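Nitroalkane oxidase (Podospora anserina, PDB 3MKH) catalyses the FAD-dependent oxidation of nitroalkanes to aldehydes or ketones, releasing nitrite and reducing molecular oxygen to hydrogen peroxide. Local coordinates at residues Asn107-Pro112 and Asn254-Ala259; Leu351-Lys356 and Arg408-Leu413. One frame throughout, in Å; residues are numbered along the deposited sequence.

How the interactions relate
Both segments of interaction 1 precede those of interaction 2 in the sequence, and the two contacts lie about 25 Å apart between centres, with about 12 Å between their nearest atoms. Interaction 1 joins helix 90-109 of the N-terminal helical part to strand 255-257 at the border of the β-sheet. Interaction 2 lies within the C-terminal helical domain, between helices 345-374 and 402-415. Helix 262-298 links them: its Val265 touches interaction 1, and its Phe267 meets His409 of interaction 2. Together they illustrate how an acyl-CoA dehydrogenase fold uses apolar packing both to join its parts and to build its helical domain, the second of them beside FAD, which Arg408 touches.

Interaction 1 (Asn107-Pro112 and Asn254-Ala259); sequences NLAAGP and NVLCPA
The flat group here is the peptide joining Ala109 to Ala110, and methyl CD1 of Leu256 rests over one of its faces. From there CD1 is 3.8 Å from Ala109 C and 3.7 Å from Ala110 CA. Tilted from the peptide plane, on the face that CD1 covers, a water 2.8 Å away donates a hydrogen bond to Ala109 O; that water also donates to Leu256 O, again at 2.8 Å, and so bridges the two backbones. Leu256 has its CG anti to the backbone N (chi1 177°), a turn that carries the isobutyl end across to the alanines although its CB sets out along the gap. Its strand, 255-257, pairs with strand 206-212 through a classic β bulge in which Leu256 and Cys257 both face Ile208. In the acyl-CoA dehydrogenase fold this is where the C-terminal end of helix 90-109 meets the β-domain. Ala109 CB points into the join, lying 4.2 Å from Leu256 CD1 and 4.0 Å from Cys257 SG. Leu256 also packs on Pro105 and Ile106, one turn earlier in that helix, while Ala109 and Cys257 share a third neighbour, Val265 of helix 262-298.

Interaction 2 (Leu351-Lys356 and Arg408-Leu413); sequences LALAAK and RHLQQL
Leu353 meets Leu410, Leu413 and His409 where two helices of the C-terminal helical domain of the acyl-CoA dehydrogenase fold pack roughly antiparallel. The short segments run at 148° to each other, with axes 10.2 Å apart at closest approach, and the CB of Leu353 is directed toward the neighbouring helix. This CB already touches, lying 3.7 Å from Leu410 CD2. With chi1 at -61° CG stands anti to the carbonyl carbon, and chi2 (162°) carries CD1 on obliquely to the axis of 408-413, in among three of its residues. At this tip CD1 lies 3.7 Å from Leu410 CD2, 3.9 Å from His409 CB, and 3.6 Å from Leu413 CD1. Leu353 and Leu413 reach toward each other tip to tip, whereas Leu353 and Leu410 slide past one another in opposite directions, Leu410 CD2 lying against both CB and CD1. With an alanine in place of Leu410, CG and both methyls are gone, and the flank of Leu353 would probably lose its cover, opening a gap between the helices. Nearby, Lys356 NZ is hydrogen-bonded to the carbonyl oxygens of Leu395, Phe398 and Gly400, the last two flanking in sequence Asp399, the inferred proton acceptor, and Arg408 touches FAD and makes a salt bridge with Asp315 of a second subunit. His409 gives only its root to Leu353; its ring stands edge-to-face with Phe267, and ND1 is hydrogen-bonded to NH2 of Arg349, a residue one turn before Leu353.

Interaction 1 (Asn107-Pro112 and Asn254-Ala259)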
loop_
_atom_site.group_PDB
_atom_site.type_symbol
_atom_site.label_atom_id
_atom_site.label_comp_id
_atom_site.label_asym_id
_atom_site.label_seq_id
_atom_site.Cartn_x
_atom_site.Cartn_y
_atom_site.Cartn_z
ATOM N N ASN A 107 -0.028 23.066 -32.408
ATOM C CA ASN A 107 1.333 22.591 -32.665
ATOM C C ASN A 107 1.290 21.270 -33.418
ATOM O O ASN A 107 2.116 21.020 -34.304
ATOM C CB ASN A 107 2.102 22.361 -31.360
ATOM C CG ASN A 107 2.552 23.647 -30.706
ATOM O OD1 ASN A 107 2.716 23.708 -29.487
ATOM N ND2 ASN A 107 2.753 24.677 -31.503
ATOM N N LEU A 108 0.332 20.413 -33.060
ATOM C CA LEU A 108 0.262 19.069 -33.645
ATOM C C LEU A 108 -0.347 19.023 -35.056
ATOM O O LEU A 108 0.041 18.181 -35.859
ATOM C CB LEU A 108 -0.482 18.093 -32.725
ATOM C CG LEU A 108 0.139 17.806 -31.349
ATOM C CD1 LEU A 108 -0.813 16.990 -30.495
ATOM C CD2 LEU A 108 1.481 17.096 -31.481
ATOM N N ALA A 109 -1.275 19.924 -35.369
ATOM C CA ALA A 109 -2.110 19.712 -36.560
ATOM C C ALA A 109 -2.381 20.944 -37.421
ATOM O O ALA A 109 -3.103 20.858 -38.409
ATOM C CB ALA A 109 -3.438 19.059 -36.158
ATOM N N ALA A 110 -1.826 22.085 -37.045
ATOM C CA ALA A 110 -2.121 23.317 -37.756
ATOM C C ALA A 110 -1.890 23.140 -39.256
ATOM O O ALA A 110 -0.969 22.436 -39.668
ATOM C CB ALA A 110 -1.258 24.447 -37.230
ATOM N N GLY A 111 -2.741 23.774 -40.061
ATOM C CA GLY A 111 -2.466 23.936 -41.480
ATOM C C GLY A 111 -2.055 25.372 -41.739
ATOM O O GLY A 111 -2.010 26.183 -40.800
ATOM N N PRO A 112 -1.762 25.712 -43.008
ATOM C CA PRO A 112 -1.307 27.074 -43.315
ATOM C C PRO A 112 -2.338 28.135 -42.927
ATOM O O PRO A 112 -1.973 29.258 -42.577
ATOM C CB PRO A 112 -1.102 27.050 -44.843
ATOM C CG PRO A 112 -1.786 25.801 -45.331
ATOM C CD PRO A 112 -1.760 24.834 -44.194
ATOM N N ASN A 254 -11.718 27.626 -39.532
ATOM C CA ASN A 254 -11.626 27.355 -38.090
ATOM C C ASN A 254 -11.477 25.874 -37.755
ATOM O O ASN A 254 -11.117 25.517 -36.624
ATOM C CB ASN A 254 -12.840 27.916 -37.330
ATOM C CG ASN A 254 -12.694 29.387 -36.971
ATOM O OD1 ASN A 254 -12.913 29.786 -35.817
ATOM N ND2 ASN A 254 -12.360 30.202 -37.946
ATOM N N VAL A 255 -11.794 25.001 -38.708
ATOM C CA VAL A 255 -11.657 23.570 -38.459
ATOM C C VAL A 255 -10.176 23.186 -38.399
ATOM O O VAL A 255 -9.430 23.410 -39.357
ATOM C CB VAL A 255 -12.359 22.723 -39.525
ATOM C CG1 VAL A 255 -12.090 21.249 -39.272
ATOM C CG2 VAL A 255 -13.862 23.009 -39.540
ATOM N N LEU A 256 -9.752 22.635 -37.261
ATOM C CA LEU A 256 -8.367 22.208 -37.083
ATOM C C LEU A 256 -8.210 20.739 -37.427
ATOM O O LEU A 256 -7.299 20.363 -38.163
ATOM C CB LEU A 256 -7.883 22.462 -35.647
ATOM C CG LEU A 256 -6.460 21.971 -35.329
ATOM C CD1 LEU A 256 -5.412 22.811 -36.053
ATOM C CD2 LEU A 256 -6.178 21.985 -33.797
ATOM N N CYS A 257 -9.086 19.906 -36.877
ATOM C CA CYS A 257 -9.127 18.494 -37.237
ATOM C C CYS A 257 -10.502 18.142 -37.738
ATOM O O CYS A 257 -11.475 18.231 -36.988
ATOM C CB CYS A 257 -8.793 17.595 -36.045
ATOM S SG CYS A 257 -7.229 18.031 -35.260
ATOM N N PRO A 258 -10.586 17.739 -39.014
ATOM C CA PRO A 258 -11.851 17.323 -39.618
ATOM C C PRO A 258 -12.352 16.055 -38.948
ATOM O O PRO A 258 -11.575 15.329 -38.314
ATOM C CB PRO A 258 -11.466 17.018 -41.080
ATOM C CG PRO A 258 -10.142 17.714 -41.300
ATOM C CD PRO A 258 -9.458 17.662 -39.967
ATOM N N ALA A 259 -13.636 15.772 -39.119
ATOM C CA ALA A 259 -14.237 14.616 -38.470
ATOM C C ALA A 259 -13.426 13.346 -38.693
ATOM O O ALA A 259 -13.076 12.999 -39.827
ATOM C CB ALA A 259 -15.683 14.437 -38.935
HETATM O O HOH W 1 -5.456 21.661 -39.791
#

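Interaction 2 (Leu351-Lys356 and Arg408-Leu413)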
loop_
_atom_site.group_PDB
_atom_site.type_symbol
_atom_site.label_atom_id
_atom_site.label_comp_id
_atom_site.label_asym_id
_atom_site.label_seq_id
_atom_site.Cartn_x
_atom_site.Cartn_y
_atom_site.Cartn_z
ATOM N N LEU A 351 5.205 5.127 -21.816
ATOM C CA LEU A 351 6.017 5.738 -20.764
ATOM C C LEU A 351 5.429 7.065 -20.284
ATOM O O LEU A 351 5.494 7.371 -19.098
ATOM C CB LEU A 351 7.461 5.943 -21.230
ATOM C CG LEU A 351 8.258 4.658 -21.515
ATOM C CD1 LEU A 351 9.726 4.995 -21.798
ATOM C CD2 LEU A 351 8.142 3.661 -20.371
ATOM N N ALA A 352 4.874 7.855 -21.201
ATOM C CA ALA A 352 4.219 9.101 -20.808
ATOM C C ALA A 352 3.066 8.799 -19.854
ATOM O O ALA A 352 2.976 9.392 -18.796
ATOM C CB ALA A 352 3.709 9.864 -22.029
ATOM N N LEU A 353 2.184 7.888 -20.253
ATOM C CA LEU A 353 1.095 7.421 -19.390
ATOM C C LEU A 353 1.597 6.917 -18.035
ATOM O O LEU A 353 1.013 7.223 -16.981
ATOM C CB LEU A 353 0.313 6.310 -20.082
ATOM C CG LEU A 353 -0.360 6.710 -21.397
ATOM C CD1 LEU A 353 -0.727 5.469 -22.220
ATOM C CD2 LEU A 353 -1.581 7.550 -21.104
ATOM N N ALA A 354 2.677 6.144 -18.056
ATOM C CA ALA A 354 3.259 5.637 -16.808
ATOM C C ALA A 354 3.703 6.760 -15.868
ATOM O O ALA A 354 3.450 6.702 -14.647
ATOM C CB ALA A 354 4.436 4.694 -17.102
ATOM N N ALA A 355 4.375 7.774 -16.416
ATOM C CA ALA A 355 4.863 8.866 -15.577
ATOM C C ALA A 355 3.667 9.561 -14.943
ATOM O O ALA A 355 3.676 9.854 -13.753
ATOM C CB ALA A 355 5.702 9.883 -16.380
ATOM N N LYS A 356 2.641 9.818 -15.748
ATOM C CA LYS A 356 1.432 10.483 -15.250
ATOM C C LYS A 356 0.829 9.679 -14.095
ATOM O O LYS A 356 0.569 10.213 -13.023
ATOM C CB LYS A 356 0.405 10.659 -16.375
ATOM C CG LYS A 356 -0.663 11.734 -16.131
ATOM C CD LYS A 356 -1.768 11.292 -15.159
ATOM C CE LYS A 356 -3.030 12.175 -15.329
ATOM N NZ LYS A 356 -4.132 11.808 -14.359
ATOM N N ARG A 408 -7.032 2.782 -18.993
ATOM C CA ARG A 408 -7.708 2.198 -20.163
ATOM C C ARG A 408 -6.819 2.313 -21.396
ATOM O O ARG A 408 -6.823 1.441 -22.257
ATOM C CB ARG A 408 -9.044 2.888 -20.464
ATOM C CG ARG A 408 -10.112 2.752 -19.394
ATOM C CD ARG A 408 -10.143 1.351 -18.808
ATOM N NE ARG A 408 -9.843 1.426 -17.390
ATOM C CZ ARG A 408 -9.079 0.571 -16.720
ATOM N NH1 ARG A 408 -8.522 -0.472 -17.324
ATOM N NH2 ARG A 408 -8.879 0.774 -15.420
ATOM N N HIS A 409 -6.079 3.412 -21.509
ATOM C CA HIS A 409 -5.125 3.524 -22.602
ATOM C C HIS A 409 -3.992 2.498 -22.458
ATOM O O HIS A 409 -3.665 1.806 -23.413
ATOM C CB HIS A 409 -4.602 4.952 -22.730
ATOM C CG HIS A 409 -5.603 5.897 -23.322
ATOM N ND1 HIS A 409 -5.409 6.525 -24.533
ATOM C CD2 HIS A 409 -6.820 6.296 -22.883
ATOM C CE1 HIS A 409 -6.454 7.286 -24.805
ATOM N NE2 HIS A 409 -7.326 7.163 -23.821
ATOM N N LEU A 410 -3.423 2.376 -21.259
ATOM C CA LEU A 410 -2.404 1.353 -21.015
ATOM C C LEU A 410 -2.936 -0.043 -21.385
ATOM O O LEU A 410 -2.249 -0.837 -22.024
ATOM C CB LEU A 410 -1.955 1.400 -19.554
ATOM C CG LEU A 410 -1.153 2.658 -19.208
ATOM C CD1 LEU A 410 -0.937 2.804 -17.690
ATOM C CD2 LEU A 410 0.189 2.659 -19.954
ATOM N N GLN A 411 -4.170 -0.327 -20.993
ATOM C CA GLN A 411 -4.810 -1.599 -21.341
ATOM C C GLN A 411 -4.902 -1.832 -22.862
ATOM O O GLN A 411 -4.576 -2.916 -23.345
ATOM C CB GLN A 411 -6.191 -1.681 -20.680
ATOM C CG GLN A 411 -7.017 -2.921 -21.016
ATOM C CD GLN A 411 -8.361 -2.949 -20.286
ATOM O OE1 GLN A 411 -8.973 -4.010 -20.144
ATOM N NE2 GLN A 411 -8.830 -1.783 -19.832
ATOM N N GLN A 412 -5.342 -0.824 -23.615
ATOM C CA GLN A 412 -5.415 -0.949 -25.077
ATOM C C GLN A 412 -4.045 -1.127 -25.739
ATOM O O GLN A 412 -3.918 -1.849 -26.729
ATOM C CB GLN A 412 -6.157 0.239 -25.693
ATOM C CG GLN A 412 -7.613 0.304 -25.251
ATOM C CD GLN A 412 -8.375 -0.983 -25.566
ATOM O OE1 GLN A 412 -8.211 -1.569 -26.643
ATOM N NE2 GLN A 412 -9.218 -1.423 -24.627
ATOM N N LEU A 413 -3.025 -0.473 -25.196
ATOM C CA LEU A 413 -1.659 -0.654 -25.697
ATOM C C LEU A 413 -1.196 -2.103 -25.554
ATOM O O LEU A 413 -0.728 -2.703 -26.521
ATOM C CB LEU A 413 -0.684 0.287 -24.989
ATOM C CG LEU A 413 -0.852 1.761 -25.375
ATOM C CD1 LEU A 413 -0.051 2.709 -24.450
ATOM C CD2 LEU A 413 -0.467 1.963 -26.842
#